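PDB 6RY0: mannan endo-1,6-alpha-mannosidase from Chaetomium thermophilum, which probably acts on alpha-1,6-mannosidic linkages as a glycoside hydrolase of family 76 and helps transfer GPI-anchored glycoproteins into the fungal cell wall. Local coordinates for residues G72-W77 against D384-A389; Y45-F50 against E391-L396; G311-C316 against G370-S375; W76-A81 against T317-T322. One frame throughout, in Å; residues are numbered along the deposited sequence.

Interaction 1 of 4, residues G72-W77 against D384-A389; sequences GDYYWW and DHTSGA. With CA (calcium ion), chain C.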
loop_
_atom_site.group_PDB
_atom_site.type_symbol
_atom_site.label_atom_id
_atom_site.label_comp_id
_atom_site.label_asym_id
_atom_site.label_seq_id
_atom_site.Cartn_x
_atom_site.Cartn_y
_atom_site.Cartn_z
ATOM N N GLY A 72 -13.305 12.826 -11.946
ATOM C CA GLY A 72 -13.599 11.595 -11.251
ATOM C C GLY A 72 -13.167 11.704 -9.807
ATOM O O GLY A 72 -12.681 12.735 -9.363
ATOM N N ASP A 73 -13.353 10.635 -9.064
ATOM C CA ASP A 73 -13.272 10.672 -7.602
ATOM C C ASP A 73 -11.881 10.462 -7.031
ATOM O O ASP A 73 -11.688 10.653 -5.829
ATOM C CB ASP A 73 -14.127 9.546 -7.046
ATOM C CG ASP A 73 -15.593 9.668 -7.417
ATOM O OD1 ASP A 73 -16.149 10.724 -7.116
ATOM O OD2 ASP A 73 -16.166 8.714 -7.976
ATOM N N TYR A 74 -10.917 10.035 -7.842
ATOM C CA TYR A 74 -9.708 9.396 -7.323
ATOM C C TYR A 74 -8.460 10.141 -7.643
ATOM O O TYR A 74 -8.319 10.722 -8.725
ATOM C CB TYR A 74 -9.632 7.952 -7.888
ATOM C CG TYR A 74 -10.923 7.201 -7.685
ATOM C CD1 TYR A 74 -11.345 6.798 -6.427
ATOM C CD2 TYR A 74 -11.775 6.949 -8.756
ATOM C CE1 TYR A 74 -12.580 6.180 -6.249
ATOM C CE2 TYR A 74 -13.000 6.343 -8.597
ATOM C CZ TYR A 74 -13.409 5.972 -7.330
ATOM O OH TYR A 74 -14.620 5.360 -7.090
ATOM N N TYR A 75 -7.522 10.120 -6.715
ATOM C CA TYR A 75 -6.211 10.739 -6.890
ATOM C C TYR A 75 -5.189 9.761 -7.484
ATOM O O TYR A 75 -5.364 8.535 -7.400
ATOM C CB TYR A 75 -5.732 11.308 -5.546
ATOM C CG TYR A 75 -6.527 12.501 -5.113
ATOM C CD1 TYR A 75 -6.218 13.765 -5.582
ATOM C CD2 TYR A 75 -7.611 12.375 -4.250
ATOM C CE1 TYR A 75 -6.954 14.884 -5.170
ATOM C CE2 TYR A 75 -8.330 13.486 -3.840
ATOM C CZ TYR A 75 -7.986 14.726 -4.298
ATOM O OH TYR A 75 -8.706 15.841 -3.902
ATOM N N TRP A 76 -4.119 10.316 -8.031
ATOM C CA TRP A 76 -3.050 9.578 -8.713
ATOM C C TRP A 76 -2.529 8.394 -7.923
ATOM O O TRP A 76 -2.333 7.306 -8.484
ATOM C CB TRP A 76 -1.928 10.584 -8.973
ATOM C CG TRP A 76 -0.681 10.075 -9.613
ATOM C CD1 TRP A 76 -0.502 9.721 -10.929
ATOM C CD2 TRP A 76 0.599 9.946 -8.994
ATOM N NE1 TRP A 76 0.808 9.354 -11.149
ATOM C CE2 TRP A 76 1.505 9.519 -9.983
ATOM C CE3 TRP A 76 1.083 10.201 -7.715
ATOM C CZ2 TRP A 76 2.834 9.310 -9.724
ATOM C CZ3 TRP A 76 2.426 9.970 -7.456
ATOM C CH2 TRP A 76 3.288 9.551 -8.475
ATOM N N TRP A 77 -2.279 8.556 -6.625
ATOM C CA TRP A 77 -1.689 7.460 -5.878
ATOM C C TRP A 77 -2.588 6.242 -5.864
ATOM O O TRP A 77 -2.081 5.117 -5.740
ATOM C CB TRP A 77 -1.404 7.900 -4.428
ATOM C CG TRP A 77 -2.590 7.897 -3.578
ATOM C CD1 TRP A 77 -3.579 8.839 -3.498
ATOM C CD2 TRP A 77 -3.000 6.800 -2.743
ATOM N NE1 TRP A 77 -4.578 8.390 -2.657
ATOM C CE2 TRP A 77 -4.233 7.155 -2.157
ATOM C CE3 TRP A 77 -2.430 5.558 -2.421
ATOM C CZ2 TRP A 77 -4.890 6.325 -1.245
ATOM C CZ3 TRP A 77 -3.078 4.757 -1.508
ATOM C CH2 TRP A 77 -4.284 5.145 -0.941
ATOM N N ASP A 384 -20.629 7.612 0.386
ATOM C CA ASP A 384 -19.306 8.179 0.603
ATOM C C ASP A 384 -18.789 8.919 -0.626
ATOM O O ASP A 384 -17.612 9.222 -0.731
ATOM C CB ASP A 384 -18.348 7.116 1.108
ATOM C CG ASP A 384 -18.729 6.624 2.490
ATOM O OD1 ASP A 384 -18.999 7.450 3.379
ATOM O OD2 ASP A 384 -18.783 5.393 2.696
ATOM N N HIS A 385 -19.701 9.252 -1.540
ATOM C CA HIS A 385 -19.440 10.225 -2.599
ATOM C C HIS A 385 -18.413 9.773 -3.617
ATOM O O HIS A 385 -17.734 10.610 -4.215
ATOM C CB HIS A 385 -19.030 11.587 -2.010
ATOM C CG HIS A 385 -19.871 11.995 -0.863
ATOM N ND1 HIS A 385 -21.159 12.449 -1.032
ATOM C CD2 HIS A 385 -19.665 11.927 0.472
ATOM C CE1 HIS A 385 -21.700 12.692 0.151
ATOM N NE2 HIS A 385 -20.813 12.383 1.082
ATOM N N THR A 386 -18.335 8.470 -3.869
ATOM C CA THR A 386 -17.538 7.956 -4.968
ATOM C C THR A 386 -18.323 6.896 -5.708
ATOM O O THR A 386 -19.334 6.378 -5.218
ATOM C CB THR A 386 -16.160 7.354 -4.546
ATOM O OG1 THR A 386 -16.311 5.978 -4.202
ATOM C CG2 THR A 386 -15.488 8.129 -3.455
ATOM N N SER A 387 -17.791 6.514 -6.867
ATOM C CA SER A 387 -18.359 5.446 -7.654
ATOM C C SER A 387 -18.147 4.061 -7.072
ATOM O O SER A 387 -18.805 3.135 -7.514
ATOM C CB SER A 387 -17.838 5.493 -9.075
ATOM O OG SER A 387 -16.427 5.327 -9.046
ATOM N N GLY A 388 -17.228 3.923 -6.099
ATOM C CA GLY A 388 -17.020 2.662 -5.417
ATOM C C GLY A 388 -15.778 1.873 -5.788
ATOM O O GLY A 388 -15.697 0.687 -5.458
ATOM N N ALA A 389 -14.801 2.506 -6.436
ATOM C CA ALA A 389 -13.610 1.763 -6.843
ATOM C C ALA A 389 -12.777 1.298 -5.667
ATOM O O ALA A 389 -12.196 0.211 -5.730
ATOM C CB ALA A 389 -12.745 2.628 -7.765
HETATM CA CA CA C . -17.219 12.307 -5.918
HETATM O O HOH W 1 -15.266 13.609 -6.309
HETATM O O HOH W 2 -17.233 12.910 -8.319
HETATM O O HOH W 3 -19.042 11.439 -6.928
HETATM O O HOH W 4 -15.870 12.664 -4.378
#

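Interaction 2 of 4, residues Y45-F50 against E391-L396; sequences YDMMLF and EAMSVL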
loop_
_atom_site.group_PDB
_atom_site.type_symbol
_atom_site.label_atom_id
_atom_site.label_comp_id
_atom_site.label_asym_id
_atom_site.label_seq_id
_atom_site.Cartn_x
_atom_site.Cartn_y
_atom_site.Cartn_z
ATOM N N TYR A 45 -12.686 -8.443 -12.502
ATOM C CA TYR A 45 -13.462 -7.867 -13.603
ATOM C C TYR A 45 -14.202 -6.617 -13.131
ATOM O O TYR A 45 -14.130 -5.576 -13.778
ATOM C CB TYR A 45 -14.426 -8.960 -14.136
ATOM C CG TYR A 45 -15.343 -8.453 -15.216
ATOM C CD1 TYR A 45 -16.521 -7.798 -14.909
ATOM C CD2 TYR A 45 -15.019 -8.642 -16.571
ATOM C CE1 TYR A 45 -17.337 -7.292 -15.965
ATOM C CE2 TYR A 45 -15.827 -8.160 -17.592
ATOM C CZ TYR A 45 -16.936 -7.466 -17.277
ATOM O OH TYR A 45 -17.736 -6.937 -18.261
ATOM N N ASP A 46 -14.941 -6.709 -12.028
ATOM C CA ASP A 46 -15.714 -5.565 -11.572
ATOM C C ASP A 46 -14.836 -4.395 -11.192
ATOM O O ASP A 46 -15.205 -3.254 -11.453
ATOM C CB ASP A 46 -16.627 -5.936 -10.413
ATOM C CG ASP A 46 -17.943 -6.549 -10.862
ATOM O OD1 ASP A 46 -18.169 -6.646 -12.089
ATOM O OD2 ASP A 46 -18.772 -6.913 -9.970
ATOM N N MET A 47 -13.669 -4.623 -10.607
ATOM C CA MET A 47 -12.776 -3.519 -10.295
ATOM C C MET A 47 -12.254 -2.879 -11.597
ATOM O O MET A 47 -12.145 -1.665 -11.702
ATOM C CB MET A 47 -11.627 -4.025 -9.416
ATOM C CG MET A 47 -10.524 -3.038 -9.104
ATOM S SD MET A 47 -11.109 -1.637 -8.177
ATOM C CE MET A 47 -9.917 -0.379 -8.576
ATOM N N MET A 48 -11.953 -3.699 -12.591
ATOM C CA MET A 48 -11.387 -3.189 -13.830
ATOM C C MET A 48 -12.398 -2.324 -14.574
ATOM O O MET A 48 -11.985 -1.445 -15.321
ATOM C CB MET A 48 -10.865 -4.329 -14.705
ATOM C CG MET A 48 -10.036 -3.957 -15.929
ATOM S SD MET A 48 -8.532 -3.065 -15.435
ATOM C CE MET A 48 -7.263 -4.028 -14.713
ATOM N N LEU A 49 -13.705 -2.521 -14.367
ATOM C CA LEU A 49 -14.703 -1.676 -15.009
ATOM C C LEU A 49 -14.520 -0.195 -14.633
ATOM O O LEU A 49 -14.926 0.693 -15.385
ATOM C CB LEU A 49 -16.123 -2.101 -14.656
ATOM C CG LEU A 49 -16.552 -3.463 -15.190
ATOM C CD1 LEU A 49 -17.942 -3.797 -14.618
ATOM C CD2 LEU A 49 -16.584 -3.491 -16.705
ATOM N N PHE A 50 -13.961 0.095 -13.450
ATOM C CA PHE A 50 -13.744 1.485 -13.070
ATOM C C PHE A 50 -12.631 2.150 -13.873
ATOM O O PHE A 50 -12.561 3.376 -13.935
ATOM C CB PHE A 50 -13.391 1.569 -11.583
ATOM C CG PHE A 50 -14.527 1.218 -10.668
ATOM C CD1 PHE A 50 -15.467 2.162 -10.299
ATOM C CD2 PHE A 50 -14.630 -0.038 -10.134
ATOM C CE1 PHE A 50 -16.509 1.836 -9.451
ATOM C CE2 PHE A 50 -15.686 -0.370 -9.298
ATOM C CZ PHE A 50 -16.628 0.567 -8.961
ATOM N N GLU A 391 -13.793 0.436 -2.630
ATOM C CA GLU A 391 -14.482 -0.695 -2.038
ATOM C C GLU A 391 -14.241 -1.956 -2.859
ATOM O O GLU A 391 -13.976 -3.035 -2.324
ATOM C CB GLU A 391 -15.993 -0.402 -1.945
ATOM C CG GLU A 391 -16.378 0.756 -1.019
ATOM C CD GLU A 391 -16.412 2.125 -1.653
ATOM O OE1 GLU A 391 -15.635 2.409 -2.597
ATOM O OE2 GLU A 391 -17.216 2.940 -1.143
ATOM N N ALA A 392 -14.350 -1.822 -4.178
ATOM C CA ALA A 392 -14.104 -2.937 -5.082
ATOM C C ALA A 392 -12.671 -3.426 -4.965
ATOM O O ALA A 392 -12.397 -4.631 -4.960
ATOM C CB ALA A 392 -14.437 -2.522 -6.498
ATOM N N MET A 393 -11.729 -2.488 -4.871
ATOM C CA MET A 393 -10.313 -2.840 -4.746
ATOM C C MET A 393 -10.064 -3.596 -3.435
ATOM O O MET A 393 -9.305 -4.570 -3.396
ATOM C CB MET A 393 -9.471 -1.561 -4.792
ATOM C CG MET A 393 -7.967 -1.820 -4.998
ATOM S SD MET A 393 -6.905 -0.372 -4.812
ATOM C CE MET A 393 -7.698 0.757 -5.934
ATOM N N SER A 394 -10.699 -3.122 -2.361
ATOM C CA SER A 394 -10.516 -3.737 -1.066
ATOM C C SER A 394 -11.071 -5.146 -0.999
ATOM O O SER A 394 -10.430 -6.017 -0.392
ATOM C CB SER A 394 -11.086 -2.848 0.041
ATOM O OG SER A 394 -10.283 -1.693 0.186
ATOM N N VAL A 395 -12.242 -5.401 -1.594
ATOM C CA VAL A 395 -12.756 -6.759 -1.587
ATOM C C VAL A 395 -11.899 -7.666 -2.478
ATOM O O VAL A 395 -11.613 -8.803 -2.108
ATOM C CB VAL A 395 -14.234 -6.827 -1.975
ATOM C CG1 VAL A 395 -14.721 -8.273 -1.941
ATOM C CG2 VAL A 395 -15.053 -5.954 -1.028
ATOM N N LEU A 396 -11.486 -7.172 -3.646
ATOM C CA LEU A 396 -10.580 -7.934 -4.496
ATOM C C LEU A 396 -9.324 -8.358 -3.723
ATOM O O LEU A 396 -8.892 -9.515 -3.785
ATOM C CB LEU A 396 -10.210 -7.129 -5.731
ATOM C CG LEU A 396 -9.119 -7.725 -6.637
ATOM C CD1 LEU A 396 -9.533 -9.061 -7.186
ATOM C CD2 LEU A 396 -8.818 -6.754 -7.765
#

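Interaction 3 of 4, residues G311-C316 against G370-S375; sequences GRQGAC and GFYWKS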
loop_
_atom_site.group_PDB
_atom_site.type_symbol
_atom_site.label_atom_id
_atom_site.label_comp_id
_atom_site.label_asym_id
_atom_site.label_seq_id
_atom_site.Cartn_x
_atom_site.Cartn_y
_atom_site.Cartn_z
ATOM N N GLY A 311 -17.536 4.270 11.613
ATOM C CA GLY A 311 -18.604 4.157 12.589
ATOM C C GLY A 311 -19.934 4.714 12.193
ATOM O O GLY A 311 -20.981 4.389 12.804
ATOM N N ARG A 312 -19.910 5.610 11.218
ATOM C CA ARG A 312 -21.149 6.035 10.596
ATOM C C ARG A 312 -20.874 6.176 9.110
ATOM O O ARG A 312 -19.738 6.231 8.672
ATOM C CB ARG A 312 -21.636 7.327 11.209
ATOM C CG ARG A 312 -20.680 8.473 11.004
ATOM C CD ARG A 312 -21.105 9.684 11.833
ATOM N NE ARG A 312 -19.980 10.596 11.990
ATOM C CZ ARG A 312 -19.642 11.529 11.107
ATOM N NH1 ARG A 312 -20.362 11.706 10.008
ATOM N NH2 ARG A 312 -18.583 12.296 11.329
ATOM N N GLN A 313 -21.923 6.234 8.333
ATOM C CA GLN A 313 -21.801 6.449 6.906
ATOM C C GLN A 313 -21.529 7.896 6.590
ATOM O O GLN A 313 -22.004 8.789 7.287
ATOM C CB GLN A 313 -23.088 6.049 6.213
ATOM C CG GLN A 313 -23.345 4.572 6.342
ATOM C CD GLN A 313 -24.700 4.152 5.804
ATOM O OE1 GLN A 313 -25.355 4.879 5.044
ATOM N NE2 GLN A 313 -25.097 2.952 6.154
ATOM N N GLY A 314 -20.829 8.123 5.483
ATOM C CA GLY A 314 -20.624 9.463 4.988
ATOM C C GLY A 314 -19.408 10.186 5.536
ATOM O O GLY A 314 -19.335 11.426 5.437
ATOM N N ALA A 315 -18.504 9.468 6.192
ATOM C CA ALA A 315 -17.303 10.079 6.752
ATOM C C ALA A 315 -16.009 9.643 6.050
ATOM O O ALA A 315 -15.074 10.419 5.969
ATOM C CB ALA A 315 -17.196 9.773 8.232
ATOM N N CYS A 316 -15.922 8.408 5.599
ATOM C CA CYS A 316 -14.660 7.960 5.000
ATOM C C CYS A 316 -14.400 8.614 3.648
ATOM O O CYS A 316 -15.292 8.643 2.803
ATOM C CB CYS A 316 -14.662 6.446 4.866
ATOM S SG CYS A 316 -14.770 5.486 6.436
ATOM N N GLY A 370 -19.857 -2.882 -1.247
ATOM C CA GLY A 370 -19.701 -1.717 -0.397
ATOM C C GLY A 370 -18.539 -1.883 0.568
ATOM O O GLY A 370 -17.681 -2.757 0.417
ATOM N N PHE A 371 -18.520 -0.983 1.545
ATOM C CA PHE A 371 -17.409 -0.787 2.457
ATOM C C PHE A 371 -17.661 -1.313 3.851
ATOM O O PHE A 371 -16.706 -1.597 4.591
ATOM C CB PHE A 371 -17.137 0.707 2.593
ATOM C CG PHE A 371 -15.945 1.045 3.455
ATOM C CD1 PHE A 371 -14.663 0.693 3.055
ATOM C CD2 PHE A 371 -16.105 1.730 4.648
ATOM C CE1 PHE A 371 -13.574 1.029 3.819
ATOM C CE2 PHE A 371 -15.003 2.074 5.403
ATOM C CZ PHE A 371 -13.743 1.702 4.997
ATOM N N TYR A 372 -18.920 -1.381 4.267
ATOM C CA TYR A 372 -19.260 -1.529 5.688
ATOM C C TYR A 372 -19.401 -3.004 6.009
ATOM O O TYR A 372 -20.494 -3.536 6.302
ATOM C CB TYR A 372 -20.521 -0.681 6.010
ATOM C CG TYR A 372 -20.252 0.808 5.789
ATOM C CD1 TYR A 372 -20.385 1.363 4.535
ATOM C CD2 TYR A 372 -19.825 1.627 6.817
ATOM C CE1 TYR A 372 -20.103 2.688 4.291
ATOM C CE2 TYR A 372 -19.536 2.963 6.595
ATOM C CZ TYR A 372 -19.667 3.490 5.328
ATOM O OH TYR A 372 -19.381 4.813 5.130
ATOM N N TRP A 373 -18.265 -3.698 5.951
ATOM C CA TRP A 373 -18.268 -5.148 6.057
ATOM C C TRP A 373 -18.777 -5.616 7.421
ATOM O O TRP A 373 -19.600 -6.525 7.512
ATOM C CB TRP A 373 -16.875 -5.715 5.781
ATOM C CG TRP A 373 -16.250 -5.314 4.483
ATOM C CD1 TRP A 373 -16.813 -4.634 3.438
ATOM C CD2 TRP A 373 -14.897 -5.571 4.112
ATOM N NE1 TRP A 373 -15.882 -4.450 2.435
ATOM C CE2 TRP A 373 -14.694 -5.009 2.826
ATOM C CE3 TRP A 373 -13.841 -6.243 4.727
ATOM C CZ2 TRP A 373 -13.481 -5.095 2.150
ATOM C CZ3 TRP A 373 -12.626 -6.323 4.057
ATOM C CH2 TRP A 373 -12.467 -5.749 2.774
ATOM N N LYS A 374 -18.269 -4.999 8.476
ATOM C CA LYS A 374 -18.681 -5.402 9.816
ATOM C C LYS A 374 -20.198 -5.304 9.991
ATOM O O LYS A 374 -20.791 -6.152 10.652
ATOM C CB LYS A 374 -17.958 -4.572 10.855
ATOM C CG LYS A 374 -18.374 -4.882 12.324
ATOM C CD LYS A 374 -18.117 -6.344 12.803
ATOM C CE LYS A 374 -18.570 -6.582 14.242
ATOM N NZ LYS A 374 -20.018 -6.754 14.492
ATOM N N SER A 375 -20.811 -4.291 9.401
ATOM C CA SER A 375 -22.258 -4.079 9.544
ATOM C C SER A 375 -23.083 -5.198 8.989
ATOM O O SER A 375 -24.252 -5.343 9.337
ATOM C CB SER A 375 -22.703 -2.799 8.822
ATOM O OG SER A 375 -22.881 -2.957 7.413
HETATM O O HOH W 5 -17.945 6.656 6.541
#

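Interaction 4 of 4, residues W76-A81 against T317-T322; sequences WWEGGA and TADMLT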
loop_
_atom_site.group_PDB
_atom_site.type_symbol
_atom_site.label_atom_id
_atom_site.label_comp_id
_atom_site.label_asym_id
_atom_site.label_seq_id
_atom_site.Cartn_x
_atom_site.Cartn_y
_atom_site.Cartn_z
ATOM N N TRP A 76 -4.119 10.316 -8.031
ATOM C CA TRP A 76 -3.050 9.578 -8.713
ATOM C C TRP A 76 -2.529 8.394 -7.923
ATOM O O TRP A 76 -2.333 7.306 -8.484
ATOM C CB TRP A 76 -1.928 10.584 -8.973
ATOM C CG TRP A 76 -0.681 10.075 -9.613
ATOM C CD1 TRP A 76 -0.502 9.721 -10.929
ATOM C CD2 TRP A 76 0.599 9.946 -8.994
ATOM N NE1 TRP A 76 0.808 9.354 -11.149
ATOM C CE2 TRP A 76 1.505 9.519 -9.983
ATOM C CE3 TRP A 76 1.083 10.201 -7.715
ATOM C CZ2 TRP A 76 2.834 9.310 -9.724
ATOM C CZ3 TRP A 76 2.426 9.970 -7.456
ATOM C CH2 TRP A 76 3.288 9.551 -8.475
ATOM N N TRP A 77 -2.279 8.556 -6.625
ATOM C CA TRP A 77 -1.689 7.460 -5.878
ATOM C C TRP A 77 -2.588 6.242 -5.864
ATOM O O TRP A 77 -2.081 5.117 -5.740
ATOM C CB TRP A 77 -1.404 7.900 -4.428
ATOM C CG TRP A 77 -2.590 7.897 -3.578
ATOM C CD1 TRP A 77 -3.579 8.839 -3.498
ATOM C CD2 TRP A 77 -3.000 6.800 -2.743
ATOM N NE1 TRP A 77 -4.578 8.390 -2.657
ATOM C CE2 TRP A 77 -4.233 7.155 -2.157
ATOM C CE3 TRP A 77 -2.430 5.558 -2.421
ATOM C CZ2 TRP A 77 -4.890 6.325 -1.245
ATOM C CZ3 TRP A 77 -3.078 4.757 -1.508
ATOM C CH2 TRP A 77 -4.284 5.145 -0.941
ATOM N N GLU A 78 -3.908 6.429 -5.968
ATOM C CA GLU A 78 -4.824 5.286 -5.918
ATOM C C GLU A 78 -4.713 4.444 -7.186
ATOM O O GLU A 78 -4.987 3.256 -7.165
ATOM C CB GLU A 78 -6.239 5.781 -5.624
ATOM C CG GLU A 78 -7.200 4.642 -5.330
ATOM C CD GLU A 78 -8.530 5.091 -4.767
ATOM O OE1 GLU A 78 -8.696 6.213 -4.302
ATOM O OE2 GLU A 78 -9.453 4.187 -4.772
ATOM N N GLY A 79 -4.286 5.069 -8.283
ATOM C CA GLY A 79 -3.932 4.295 -9.448
ATOM C C GLY A 79 -2.764 3.372 -9.158
ATOM O O GLY A 79 -2.761 2.203 -9.544
ATOM N N GLY A 80 -1.756 3.886 -8.465
ATOM C CA GLY A 80 -0.633 3.065 -8.073
ATOM C C GLY A 80 -1.034 1.922 -7.153
ATOM O O GLY A 80 -0.543 0.787 -7.271
ATOM N N ALA A 81 -1.939 2.202 -6.226
ATOM C CA ALA A 81 -2.482 1.163 -5.368
ATOM C C ALA A 81 -3.213 0.111 -6.182
ATOM O O ALA A 81 -3.077 -1.104 -5.909
ATOM C CB ALA A 81 -3.431 1.793 -4.331
ATOM N N THR A 317 -13.175 9.092 3.420
ATOM C CA THR A 317 -12.816 9.670 2.139
ATOM C C THR A 317 -12.438 8.577 1.148
ATOM O O THR A 317 -12.223 7.422 1.519
ATOM C CB THR A 317 -11.608 10.589 2.281
ATOM O OG1 THR A 317 -10.491 9.776 2.628
ATOM C CG2 THR A 317 -11.804 11.692 3.341
ATOM N N ALA A 318 -12.308 8.954 -0.126
ATOM C CA ALA A 318 -11.915 8.001 -1.153
ATOM C C ALA A 318 -10.650 7.250 -0.739
ATOM O O ALA A 318 -10.551 6.035 -0.917
ATOM C CB ALA A 318 -11.703 8.701 -2.477
ATOM N N ASP A 319 -9.667 7.965 -0.205
ATOM C CA ASP A 319 -8.436 7.308 0.171
ATOM C C ASP A 319 -8.716 6.219 1.246
ATOM O O ASP A 319 -8.227 5.092 1.182
ATOM C CB ASP A 319 -7.420 8.290 0.764
ATOM C CG ASP A 319 -6.821 9.260 -0.227
ATOM O OD1 ASP A 319 -7.065 9.226 -1.451
ATOM O OD2 ASP A 319 -5.980 10.022 0.268
ATOM N N MET A 320 -9.500 6.582 2.256
ATOM C CA MET A 320 -9.745 5.695 3.390
ATOM C C MET A 320 -10.469 4.401 3.014
ATOM O O MET A 320 -10.282 3.373 3.662
ATOM C CB MET A 320 -10.553 6.430 4.476
ATOM C CG MET A 320 -9.809 7.605 5.071
ATOM S SD MET A 320 -10.909 8.597 6.109
ATOM C CE MET A 320 -9.907 10.079 6.249
ATOM N N LEU A 321 -11.261 4.442 1.946
ATOM C CA LEU A 321 -11.989 3.263 1.482
ATOM C C LEU A 321 -11.077 2.158 0.972
ATOM O O LEU A 321 -11.502 1.009 0.841
ATOM C CB LEU A 321 -13.003 3.699 0.427
ATOM C CG LEU A 321 -14.067 4.692 0.903
ATOM C CD1 LEU A 321 -14.776 5.306 -0.272
ATOM C CD2 LEU A 321 -15.052 4.052 1.864
ATOM N N THR A 322 -9.823 2.507 0.675
ATOM C CA THR A 322 -8.854 1.541 0.163
ATOM C C THR A 322 -8.051 0.851 1.262
ATOM O O THR A 322 -7.388 -0.150 1.004
ATOM C CB THR A 322 -7.852 2.187 -0.791
ATOM O OG1 THR A 322 -6.938 3.018 -0.070
ATOM C CG2 THR A 322 -8.536 2.980 -1.874
HETATM O O HOH W 6 -11.470 4.899 -3.213
HETATM O O HOH W 7 -7.987 8.851 -4.142
#

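Interaction 1 of 4, residues G72-W77 against D384-A389
The Tyr74 ring presents its hydroxyl end to the turn 386-389: Ser387 OG lies at the ring edge, near its plane, while Asp73 CB sits 3.6 Å above the ring plane, over the centre of one face. Ala389 CB approaches obliquely, 3.4 Å from Tyr74 CZ, and the Thr386 side chain, near the hydroxyl end, runs at about a right angle to that of Tyr74. Tyr74 OH shares a 2.7 Å hydrogen bond with Ser387 OG and accepts a nearly straight one from Ala389 N (2.9 Å, 168°). A weak, strongly bent bond from Gly388 N reaches the same hydroxyl. Gly388, the N-cap residue of helix 389-401, also gives its N-H to Thr386 OG1, forming an ST turn. Asp73 OD2 receives Ser387 N at 3.0 Å from above the carboxylate plane, and Asp73 OD1 binds the calcium ion at 2.3 Å. The carbonyl O of His385 reaches the same ion at 2.5 Å, and four waters complete the six ligands in the model. Calcium thus bridges two loops distant in sequence, its positive charge probably offsetting the repulsion between Asp73 OD1 and His385 O, while the tyrosine hydroxyl takes up the N-H of Ala389, the first residue of helix 389-401.

Interaction 2 of 4, residues Y45-F50 against E391-L396
Met47, Ala392 and Met393 carry this contact, in which the end of helix 33-48 and the residues just after it rest on helix 389-401. Met47 leaves its helix with CG anti to the backbone N (chi1 174°) and bends at chi2, which brings SD and CE up against the facing helix. Met47 SD comes 3.5 Å from Met393 N and 3.8 Å from Ala392 CB; Met47 CE continues to the methyl of Met393, with 3.6 Å between the two CE atoms. The two methionine chains meet at a slant, Met393 being extended up to SD and turning only at chi3. Both methionines were modelled in two conformers, so these sulfur and methyl positions describe one of the alternatives. Ala392 is the small residue at the closest backbone approach, its CA 5.4 Å from that of Met47. Phe50 CE2 also touches Ala392 CB, at 3.7 Å and obliquely to the ring. Leu396, one turn further on, contributes CD2 at 4.3 Å from Met47 CB. Tyr86 and Thr85 of helix 76-93 touch Met47 and Met393 respectively, adding a third helix. No hydrogen bond spans the two segments; they meet through van der Waals contacts, consistent with association driven by burial of apolar groups.

Interaction 3 of 4, residues G311-C316 against G370-S375
Gln313 places CG over one face of the Tyr372 ring in a CH-pi contact, 4.2 Å from the ring centroid, with its amide plane turned 46° from the ring. The opposite face of this ring is occupied by Phe371 CD2, so Tyr372 is held between its sequence neighbour and the loop 311-316. A second aromatic contact joins Cys316 SG obliquely to Phe371 CE2, at 3.6 Å. Water 5 lies at the edge of the Tyr372 ring and links the two segments: it accepts from Cys316 N at 2.8 Å and donates to Tyr372 OH at 2.7 Å and to Arg312 O at 2.8 Å, although other acceptors compete for its protons. Further out, Tyr372 OH is hydrogen-bonded to Asp384, Cys316 is tied to Cys309 by a disulfide, and Lys324 makes a cation-pi contact with Phe371. Tyr372 itself sits at the centre of an inverse gamma turn. With no direct hydrogen bond between the segments, cohesion depends on aromatic faces, a disulfide sulfur and one water that satisfies a buried cysteine's backbone N-H.

Interaction 4 of 4, residues W76-A81 against T317-T322
Asp319 OD1 is gripped from two directions, by the indole of Trp77 and by a water shared with Glu78. Trp77 NE1 donates to Asp319 OD1 at 2.9 Å and 155°; the acceptor lies in the indole plane, but the N-H meets the oxygen from well above the carboxylate plane, and the two flat groups stand almost perpendicular (87°). Trp77 CG sits between its backbone N and carbonyl carbon (chi1 79°), an orientation that swings the indole toward the 317-322 turn. Water 7 donates to both Asp319 OD1 (2.9 Å) and Glu78 OE1 (2.7 Å). On the other oxygen of Glu78, water 6 donates to Glu78 OE2 at 2.6 Å and to Ala318 O at 2.7 Å. Thr322 fits its two branches to different partners: CG2 touches Glu78 OE2 at 3.3 Å, while OG1 faces Trp77 CH2 and donates to Asp319 O, in the carbonyl plane. The same Asp319 O accepts Thr322 N, closing the turn ahead of helix 323-337. Phe132 meets the Trp77 ring edge-to-face, and Asp129, which binds a second calcium in another structure of this protein but has none here, touches the indole. Glu78 OE1 and Asp319 OD1 are only 4.5 Å apart; if both carboxylates are ionised, the donated protons of water 7 and of the indole would be expected to soften their repulsion.

How the interactions relate
From the N terminus, the end of helix 33-48 is met by helix 389-401 in interaction 2, which closes the longest loop. Interaction 1 lies within that loop, joining the approach to helix 76-93 to the turn just before helix 389-401. Interaction 4 starts from the same stretch, sharing Trp76 and Trp77, and closes earlier, on the turn before helix 323-337. Interaction 3 lies within the loops of interactions 1 and 2, but crosses interaction 4, since their segments alternate along the chain. Ser394 OG bonds to Leu321 O between interactions 2 and 4, and Asp384 joins interactions 1 and 3. Together they tie helices 33-48 and 76-93 to the loops before helices 323-337 and 389-401; interaction 1 alone includes the calcium ion.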